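Local coordinates for protein ciona betagamma-crystallin (Ciona intestinalis, PDB 2BV2) that serves as a calcium-binding structural component of the neuroectodermal visual system in a sea squirt and belongs to the family of the vertebrate lens crystallins, at residues G29-I37 / P67-S78; G1-V9 / K14-V22. All blocks are in the same frame, centred on the assembly; numbering follows the deposited sequence.

Contact 1 of 2, residues G29-I37 / P67-S78; sequences GFNDIVSSI and PGSWGGNDDELS. With CA (calcium ion), chain D; CA (calcium ion), chain C.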
loop_
_atom_site.group_PDB
_atom_site.type_symbol
_atom_site.label_atom_id
_atom_site.label_comp_id
_atom_site.label_asym_id
_atom_site.label_seq_id
_atom_site.Cartn_x
_atom_site.Cartn_y
_atom_site.Cartn_z
ATOM N N GLY A 29 2.882 -0.237 12.271
ATOM C CA GLY A 29 1.492 -0.130 12.719
ATOM C C GLY A 29 0.494 0.057 11.589
ATOM O O GLY A 29 -0.579 0.644 11.791
ATOM N N PHE A 30 0.829 -0.457 10.407
ATOM C CA PHE A 30 0.035 -0.234 9.199
ATOM C C PHE A 30 -0.456 -1.536 8.555
ATOM O O PHE A 30 -0.824 -1.574 7.384
ATOM C CB PHE A 30 0.823 0.622 8.200
ATOM C CG PHE A 30 0.302 2.014 8.079
ATOM C CD1 PHE A 30 0.555 2.947 9.067
ATOM C CD2 PHE A 30 -0.452 2.401 6.970
ATOM C CE1 PHE A 30 0.065 4.228 8.967
ATOM C CE2 PHE A 30 -0.954 3.677 6.879
ATOM C CZ PHE A 30 -0.687 4.594 7.875
ATOM N N ASN A 31 -0.451 -2.606 9.323
ATOM C CA ASN A 31 -0.987 -3.866 8.842
ATOM C C ASN A 31 -2.502 -3.843 8.875
ATOM O O ASN A 31 -3.108 -3.497 9.886
ATOM C CB ASN A 31 -0.489 -5.049 9.685
ATOM C CG ASN A 31 -0.764 -6.371 9.022
ATOM O OD1 ASN A 31 -0.294 -6.614 7.908
ATOM N ND2 ASN A 31 -1.535 -7.233 9.684
ATOM N N ASP A 32 -3.098 -4.229 7.756
ATOM C CA ASP A 32 -4.534 -4.410 7.620
ATOM C C ASP A 32 -5.363 -3.174 7.965
ATOM O O ASP A 32 -6.441 -3.286 8.556
ATOM C CB ASP A 32 -5.018 -5.632 8.397
ATOM C CG ASP A 32 -4.470 -6.930 7.843
ATOM O OD1 ASP A 32 -3.888 -6.923 6.744
ATOM O OD2 ASP A 32 -4.636 -7.979 8.493
ATOM N N ILE A 33 -4.853 -2.000 7.591
ATOM C CA ILE A 33 -5.639 -0.776 7.697
ATOM C C ILE A 33 -5.697 0.078 6.454
ATOM O O ILE A 33 -6.451 1.032 6.443
ATOM C CB ILE A 33 -5.144 0.145 8.845
ATOM C CG1 ILE A 33 -3.744 0.687 8.575
ATOM C CG2 ILE A 33 -5.193 -0.584 10.178
ATOM C CD1 ILE A 33 -3.346 1.759 9.578
ATOM N N VAL A 34 -4.905 -0.217 5.424
ATOM C CA VAL A 34 -4.800 0.693 4.285
ATOM C C VAL A 34 -6.069 0.682 3.419
ATOM O O VAL A 34 -6.597 -0.374 3.067
ATOM C CB VAL A 34 -3.569 0.382 3.421
ATOM C CG1 VAL A 34 -3.627 1.133 2.062
ATOM C CG2 VAL A 34 -2.289 0.731 4.166
ATOM N N SER A 35 -6.563 1.885 3.115
ATOM C CA SER A 35 -7.762 2.057 2.329
ATOM C C SER A 35 -7.585 2.994 1.114
ATOM O O SER A 35 -8.459 3.049 0.273
ATOM C CB SER A 35 -8.875 2.554 3.248
ATOM O OG SER A 35 -9.185 1.607 4.262
ATOM N N SER A 36 -6.489 3.764 1.044
ATOM C CA SER A 36 -6.110 4.452 -0.184
ATOM C C SER A 36 -4.590 4.613 -0.261
ATOM O O SER A 36 -3.880 4.438 0.746
ATOM C CB SER A 36 -6.787 5.818 -0.277
ATOM O OG SER A 36 -6.400 6.679 0.778
ATOM N N ILE A 37 -4.107 4.935 -1.460
ATOM C CA ILE A 37 -2.671 4.946 -1.754
ATOM C C ILE A 37 -2.344 6.021 -2.772
ATOM O O ILE A 37 -3.094 6.221 -3.714
ATOM C CB ILE A 37 -2.179 3.572 -2.317
ATOM C CG1 ILE A 37 -2.323 2.449 -1.278
ATOM C CG2 ILE A 37 -0.718 3.666 -2.790
ATOM C CD1 ILE A 37 -1.925 1.080 -1.832
ATOM N N PRO A 67 -9.606 0.862 -2.329
ATOM C CA PRO A 67 -8.959 -0.395 -2.721
ATOM C C PRO A 67 -9.405 -0.939 -4.101
ATOM O O PRO A 67 -8.586 -1.522 -4.840
ATOM C CB PRO A 67 -9.319 -1.354 -1.578
ATOM C CG PRO A 67 -9.700 -0.469 -0.421
ATOM C CD PRO A 67 -10.347 0.730 -1.062
ATOM N N GLY A 68 -10.654 -0.700 -4.476
ATOM C CA GLY A 68 -11.134 -1.066 -5.813
ATOM C C GLY A 68 -10.292 -0.480 -6.926
ATOM O O GLY A 68 -10.149 -1.103 -7.980
ATOM N N SER A 69 -9.696 0.695 -6.688
ATOM C CA SER A 69 -8.891 1.342 -7.692
ATOM C C SER A 69 -7.594 0.587 -7.972
ATOM O O SER A 69 -7.022 0.753 -9.039
ATOM C CB SER A 69 -8.605 2.789 -7.309
ATOM O OG SER A 69 -7.617 2.835 -6.329
ATOM N N TRP A 70 -7.131 -0.244 -7.041
ATOM C CA TRP A 70 -6.026 -1.187 -7.359
ATOM C C TRP A 70 -6.451 -2.656 -7.522
ATOM O O TRP A 70 -5.613 -3.527 -7.744
ATOM C CB TRP A 70 -4.858 -1.059 -6.379
ATOM C CG TRP A 70 -5.100 -1.498 -4.952
ATOM C CD1 TRP A 70 -5.053 -2.779 -4.458
ATOM C CD2 TRP A 70 -5.360 -0.647 -3.831
ATOM N NE1 TRP A 70 -5.286 -2.768 -3.098
ATOM C CE2 TRP A 70 -5.465 -1.474 -2.689
ATOM C CE3 TRP A 70 -5.500 0.740 -3.678
ATOM C CZ2 TRP A 70 -5.741 -0.961 -1.411
ATOM C CZ3 TRP A 70 -5.773 1.247 -2.419
ATOM C CH2 TRP A 70 -5.886 0.401 -1.299
ATOM N N GLY A 71 -7.756 -2.901 -7.477
ATOM C CA GLY A 71 -8.341 -4.236 -7.642
ATOM C C GLY A 71 -8.298 -5.070 -6.372
ATOM O O GLY A 71 -8.435 -6.296 -6.424
ATOM N N GLY A 72 -8.120 -4.410 -5.229
ATOM C CA GLY A 72 -7.895 -5.103 -3.966
ATOM C C GLY A 72 -9.021 -4.961 -2.967
ATOM O O GLY A 72 -10.107 -4.497 -3.305
ATOM N N ASN A 73 -8.721 -5.376 -1.737
ATOM C CA ASN A 73 -9.647 -5.435 -0.618
ATOM C C ASN A 73 -9.257 -4.399 0.435
ATOM O O ASN A 73 -8.078 -4.092 0.611
ATOM C CB ASN A 73 -9.585 -6.830 0.037
ATOM C CG ASN A 73 -10.155 -7.941 -0.846
ATOM O OD1 ASN A 73 -11.176 -7.767 -1.498
ATOM N ND2 ASN A 73 -9.499 -9.109 -0.836
ATOM N N ASP A 74 -10.251 -3.867 1.137
ATOM C CA ASP A 74 -10.013 -2.865 2.170
ATOM C C ASP A 74 -9.352 -3.508 3.366
ATOM O O ASP A 74 -9.675 -4.641 3.697
ATOM C CB ASP A 74 -11.331 -2.224 2.616
ATOM C CG ASP A 74 -11.107 -1.044 3.519
ATOM O OD1 ASP A 74 -10.269 -0.205 3.162
ATOM O OD2 ASP A 74 -11.734 -0.969 4.596
ATOM N N ASP A 75 -8.414 -2.791 3.995
ATOM C CA ASP A 75 -7.872 -3.216 5.284
ATOM C C ASP A 75 -7.211 -4.600 5.191
ATOM O O ASP A 75 -7.428 -5.456 6.056
ATOM C CB ASP A 75 -8.964 -3.222 6.373
ATOM C CG ASP A 75 -9.156 -1.869 7.025
ATOM O OD1 ASP A 75 -8.704 -0.861 6.446
ATOM O OD2 ASP A 75 -9.750 -1.822 8.145
ATOM N N GLU A 76 -6.400 -4.785 4.149
ATOM C CA GLU A 76 -5.725 -6.060 3.887
ATOM C C GLU A 76 -4.260 -5.992 3.484
ATOM O O GLU A 76 -3.581 -7.012 3.483
ATOM C CB GLU A 76 -6.485 -6.859 2.822
ATOM C CG GLU A 76 -6.243 -8.357 2.869
ATOM C CD GLU A 76 -6.470 -8.935 4.239
ATOM O OE1 GLU A 76 -5.525 -9.572 4.795
ATOM O OE2 GLU A 76 -7.588 -8.709 4.766
ATOM N N LEU A 77 -3.731 -4.828 3.163
ATOM C CA LEU A 77 -2.321 -4.787 2.773
ATOM C C LEU A 77 -1.454 -5.146 3.965
ATOM O O LEU A 77 -1.692 -4.668 5.073
ATOM C CB LEU A 77 -1.934 -3.426 2.202
ATOM C CG LEU A 77 -2.593 -3.153 0.841
ATOM C CD1 LEU A 77 -2.130 -1.836 0.290
ATOM C CD2 LEU A 77 -2.304 -4.270 -0.162
ATOM N N SER A 78 -0.460 -5.995 3.739
ATOM C CA SER A 78 0.471 -6.384 4.803
ATOM C C SER A 78 1.945 -6.203 4.473
ATOM O O SER A 78 2.777 -6.181 5.392
ATOM C CB SER A 78 0.197 -7.820 5.211
ATOM O OG SER A 78 -1.113 -7.944 5.720
HETATM CA CA CA D . -3.176 -8.666 5.161
HETATM CA CA CA C . -8.814 1.593 6.616
HETATM O O HOH W 1 -2.782 -2.090 5.620
HETATM O O HOH W 2 -5.848 -2.778 2.058
HETATM O O HOH W 3 -11.012 0.818 6.683
#

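Contact 2 of 2, residues G1-V9 / K14-V22; sequences GKIILFEDV and KKLELETSV. With CA (calcium ion), chain C.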
loop_
_atom_site.group_PDB
_atom_site.type_symbol
_atom_site.label_atom_id
_atom_site.label_comp_id
_atom_site.label_asym_id
_atom_site.label_seq_id
_atom_site.Cartn_x
_atom_site.Cartn_y
_atom_site.Cartn_z
ATOM N N GLY A 1 11.945 5.289 -5.518
ATOM C CA GLY A 1 10.472 5.142 -5.462
ATOM C C GLY A 1 9.934 5.735 -4.179
ATOM O O GLY A 1 10.620 5.751 -3.160
ATOM N N LYS A 2 8.703 6.229 -4.228
ATOM C CA LYS A 2 8.042 6.747 -3.041
ATOM C C LYS A 2 6.571 6.399 -3.120
ATOM O O LYS A 2 5.905 6.716 -4.097
ATOM C CB LYS A 2 8.226 8.251 -2.939
ATOM C CG LYS A 2 7.549 8.921 -1.736
ATOM C CD LYS A 2 7.750 10.433 -1.759
ATOM C CE LYS A 2 9.225 10.812 -1.672
ATOM N NZ LYS A 2 9.452 12.279 -1.791
ATOM N N ILE A 3 6.074 5.758 -2.069
ATOM C CA ILE A 3 4.657 5.401 -1.973
ATOM C C ILE A 3 4.148 5.908 -0.632
ATOM O O ILE A 3 4.871 5.883 0.377
ATOM C CB ILE A 3 4.451 3.889 -2.109
ATOM C CG1 ILE A 3 2.971 3.556 -2.311
ATOM C CG2 ILE A 3 5.004 3.152 -0.898
ATOM C CD1 ILE A 3 2.729 2.083 -2.587
ATOM N N ILE A 4 2.911 6.387 -0.625
ATOM C CA ILE A 4 2.253 6.850 0.597
ATOM C C ILE A 4 0.966 6.044 0.808
ATOM O O ILE A 4 0.062 6.055 -0.043
ATOM C CB ILE A 4 1.921 8.335 0.527
ATOM C CG1 ILE A 4 3.183 9.163 0.271
ATOM C CG2 ILE A 4 1.249 8.795 1.807
ATOM C CD1 ILE A 4 2.889 10.555 -0.256
ATOM N N LEU A 5 0.895 5.376 1.962
ATOM C CA LEU A 5 -0.229 4.532 2.333
ATOM C C LEU A 5 -1.109 5.310 3.286
ATOM O O LEU A 5 -0.590 5.974 4.177
ATOM C CB LEU A 5 0.275 3.293 3.057
ATOM C CG LEU A 5 1.353 2.441 2.372
ATOM C CD1 LEU A 5 1.740 1.285 3.260
ATOM C CD2 LEU A 5 0.956 1.935 0.985
ATOM N N PHE A 6 -2.425 5.208 3.110
ATOM C CA PHE A 6 -3.387 5.949 3.916
ATOM C C PHE A 6 -4.358 5.029 4.611
ATOM O O PHE A 6 -4.859 4.096 3.998
ATOM C CB PHE A 6 -4.205 6.915 3.041
ATOM C CG PHE A 6 -3.410 8.061 2.503
ATOM C CD1 PHE A 6 -3.380 9.286 3.164
ATOM C CD2 PHE A 6 -2.719 7.932 1.319
ATOM C CE1 PHE A 6 -2.624 10.352 2.651
ATOM C CE2 PHE A 6 -1.945 8.988 0.811
ATOM C CZ PHE A 6 -1.911 10.184 1.455
ATOM N N GLU A 7 -4.699 5.370 5.854
ATOM C CA GLU A 7 -5.638 4.600 6.663
ATOM C C GLU A 7 -7.056 4.611 6.120
ATOM O O GLU A 7 -7.750 3.576 6.157
ATOM C CB GLU A 7 -5.597 5.166 8.088
ATOM C CG GLU A 7 -6.607 4.585 9.074
ATOM C CD GLU A 7 -7.081 5.619 10.085
ATOM O OE1 GLU A 7 -6.634 6.768 9.996
ATOM O OE2 GLU A 7 -7.903 5.286 10.967
ATOM N N ASP A 8 -7.489 5.773 5.623
ATOM C CA ASP A 8 -8.840 5.949 5.102
ATOM C C ASP A 8 -8.854 6.155 3.580
ATOM O O ASP A 8 -7.881 6.569 2.985
ATOM C CB ASP A 8 -9.513 7.168 5.739
ATOM C CG ASP A 8 -9.603 7.074 7.266
ATOM O OD1 ASP A 8 -9.486 5.949 7.826
ATOM O OD2 ASP A 8 -9.777 8.147 7.902
ATOM N N VAL A 9 -10.011 5.903 2.985
ATOM C CA VAL A 9 -10.250 6.220 1.590
ATOM C C VAL A 9 -10.057 7.718 1.314
ATOM O O VAL A 9 -10.072 8.574 2.226
ATOM C CB VAL A 9 -11.664 5.768 1.107
ATOM C CG1 VAL A 9 -11.830 4.288 1.289
ATOM C CG2 VAL A 9 -12.763 6.539 1.807
ATOM N N LYS A 14 -4.538 8.455 8.944
ATOM C CA LYS A 14 -3.096 8.298 9.160
ATOM C C LYS A 14 -2.379 7.912 7.853
ATOM O O LYS A 14 -2.904 7.163 7.016
ATOM C CB LYS A 14 -2.850 7.232 10.224
ATOM C CG LYS A 14 -1.485 7.242 10.850
ATOM C CD LYS A 14 -1.416 6.230 12.032
ATOM C CE LYS A 14 -0.107 6.320 12.817
ATOM N NZ LYS A 14 0.000 5.285 13.902
ATOM N N LYS A 15 -1.178 8.439 7.668
ATOM C CA LYS A 15 -0.429 8.107 6.470
ATOM C C LYS A 15 0.960 7.613 6.805
ATOM O O LYS A 15 1.511 7.953 7.853
ATOM C CB LYS A 15 -0.392 9.266 5.483
ATOM C CG LYS A 15 0.248 10.526 5.970
ATOM C CD LYS A 15 0.093 11.619 4.921
ATOM C CE LYS A 15 1.052 12.770 5.145
ATOM N NZ LYS A 15 0.778 13.902 4.199
ATOM N N LEU A 16 1.489 6.782 5.908
ATOM C CA LEU A 16 2.838 6.215 6.014
ATOM C C LEU A 16 3.506 6.367 4.665
ATOM O O LEU A 16 3.046 5.794 3.681
ATOM C CB LEU A 16 2.781 4.737 6.391
ATOM C CG LEU A 16 4.129 4.026 6.520
ATOM C CD1 LEU A 16 4.897 4.609 7.681
ATOM C CD2 LEU A 16 3.971 2.544 6.696
ATOM N N GLU A 17 4.585 7.155 4.625
ATOM C CA GLU A 17 5.379 7.301 3.405
ATOM C C GLU A 17 6.541 6.317 3.446
ATOM O O GLU A 17 7.253 6.247 4.452
ATOM C CB GLU A 17 5.927 8.715 3.262
ATOM C CG GLU A 17 6.659 8.944 1.952
ATOM C CD GLU A 17 7.268 10.319 1.846
ATOM O OE1 GLU A 17 6.533 11.308 2.083
ATOM O OE2 GLU A 17 8.483 10.404 1.524
ATOM N N LEU A 18 6.719 5.568 2.357
ATOM C CA LEU A 18 7.793 4.596 2.238
ATOM C C LEU A 18 8.637 4.811 0.978
ATOM O O LEU A 18 8.126 5.186 -0.090
ATOM C CB LEU A 18 7.229 3.178 2.240
ATOM C CG LEU A 18 6.512 2.754 3.519
ATOM C CD1 LEU A 18 5.643 1.542 3.239
ATOM C CD2 LEU A 18 7.504 2.467 4.640
ATOM N N GLU A 19 9.943 4.589 1.120
ATOM C CA GLU A 19 10.854 4.658 -0.010
ATOM C C GLU A 19 11.660 3.363 -0.158
ATOM O O GLU A 19 12.630 3.297 -0.925
ATOM C CB GLU A 19 11.789 5.855 0.162
ATOM C CG GLU A 19 11.056 7.182 0.172
ATOM C CD GLU A 19 11.928 8.326 0.601
ATOM O OE1 GLU A 19 12.399 8.306 1.762
ATOM O OE2 GLU A 19 12.114 9.251 -0.214
ATOM N N THR A 20 11.246 2.328 0.567
ATOM C CA THR A 20 11.948 1.048 0.564
ATOM C C THR A 20 10.889 -0.013 0.782
ATOM O O THR A 20 9.786 0.303 1.216
ATOM C CB THR A 20 13.000 1.007 1.707
ATOM O OG1 THR A 20 13.988 2.018 1.485
ATOM C CG2 THR A 20 13.701 -0.332 1.804
ATOM N N SER A 21 11.212 -1.257 0.462
ATOM C CA SER A 21 10.289 -2.363 0.644
ATOM C C SER A 21 10.084 -2.605 2.130
ATOM O O SER A 21 10.948 -2.283 2.935
ATOM C CB SER A 21 10.815 -3.602 -0.084
ATOM O OG SER A 21 10.996 -3.336 -1.480
ATOM N N VAL A 22 8.915 -3.134 2.487
ATOM C CA VAL A 22 8.574 -3.444 3.871
ATOM C C VAL A 22 7.851 -4.780 3.870
ATOM O O VAL A 22 6.741 -4.866 3.362
ATOM C CB VAL A 22 7.649 -2.375 4.497
ATOM C CG1 VAL A 22 7.195 -2.811 5.869
ATOM C CG2 VAL A 22 8.377 -1.029 4.556
HETATM CA CA CA C . -8.814 1.593 6.616
HETATM O O HOH W 4 13.620 4.430 -3.039
HETATM O O HOH W 5 11.000 11.942 1.208
HETATM O O HOH W 3 -11.012 0.818 6.683
#

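Contact 1 of 2, residues G29-I37 / P67-S78
D32 and E76 meet over one calcium. D32 OD1 lies 2.5 Å from the ion, S78 OG 2.3 Å, and E76 chelates it through its carbonyl oxygen and OE1, folded back by a bend in the side chain (chi2 52°). The side chains of D32 and E76 lie side by side, their carboxylate planes 51° apart. At the second calcium the roles reverse: D75 OD1 of 67-78 binds it at 2.5 Å, and 29-37 supplies S35 OG, at 2.4 Å from the ion, and I33 O. D48 O completes the protein ligands of the first site, E7 O those of the second. Such swapped donation is the hallmark of the betagamma-crystallin calcium motif, here NDIVSS (N31-S36) and the first five positions of its counterpart, DDELS (D74-S78).

In the next shell, S78 OG donates to N31 OD1 at 2.7 Å, turning its proton to N31 while the same oxygen binds the ion. Backbone bonds from D32 N to L77 O and from D75 N to V34 O tie the loops together. Water 1 links F30 O, V34 N and L77 O; water 2 joins V34 O, N73 O and E76 N.

Farther from the metals, I37 CD1 sits over one face of the W70 six-membered ring, 4.0 Å from its centroid, while P67 CA lies over the opposite face, toward the rim. I37 CD1 also meets L77 CD1 tip to tip at 3.6 Å, and V34 CG1 closes against both L77 and W70. This apolar layer continues onto L5 and I3 of strand 2-6, L59 of strand 56-59 and Y64 of strand 62-64.

Contact 2 of 2, residues G1-V9 / K14-V22
L18 N donates to I3 O over 2.7 Å in an almost straight bond (174° at the hydrogen), and I3 N returns a bond to L18 O, closing one hydrogen-bonded pair of an antiparallel hairpin. L5 and L16 form the next such pair, with L5 N 2.8 Å from L16 O and L16 N bonded to L5 O. At the non-hydrogen-bonded positions between and beyond them, I4 opposes E17 and F6 opposes K15. There the strands approach closely enough for K15 CA to lie 3.1 Å from L5 O in a CA-H...O contact.

Two faces result. On the inner one, L5 CD1 crosses to L18 CD1 at 3.9 Å, and I3 CG2 lies alongside L18 CB. I3 continues onto W44 and V46 of strand 44-47, L18 onto V80 of strand 79-82. On the other face K15 runs beside the F6 ring, its CD 3.8 Å from F6 CE1, and the methylenes of E17 cross I4 CG1. K2 leaves its strand extended until it bends at chi3 (-62°), which carries its CE past E17 OE2. The resulting salt bridge is long, K2 NZ to E17 OE2 3.9 Å, and water 5 donates to carboxylate oxygens of both E17 and E19.

At the far end E7 grips K14 twice. E7 N bonds K14 O, while K14 N donates to E7 OE1 at 2.9 Å through the anti lone pair of that oxygen. The carbonyl oxygen of E7 is meanwhile 2.3 Å from calcium. One residue thus closes the hairpin through its side chain and N-H and gives the metal its carbonyl oxygen, so the bonds to K14 probably fix where that ligand stands.

The two contacts follow each other in the chain: 1-9 / 14-22 closes as a hairpin before 29-37 / 67-78 opens, and their centres lie 11 Å apart. They share one four-stranded sheet, in which strand 2-6 of contact 2 lies between 15-18 and 36-41, the strand that 29-37 enters. At that seam S36 O is 2.9 Å from F6 N, and S36 OG is 2.7 Å from D8 O; both are probable hydrogen bonds. One calcium and water 3 belong to both contacts. At this metal E7, I33 and S35 of the first Greek key meet D75 of the second, joining the two halves of the betagamma-crystallin domain.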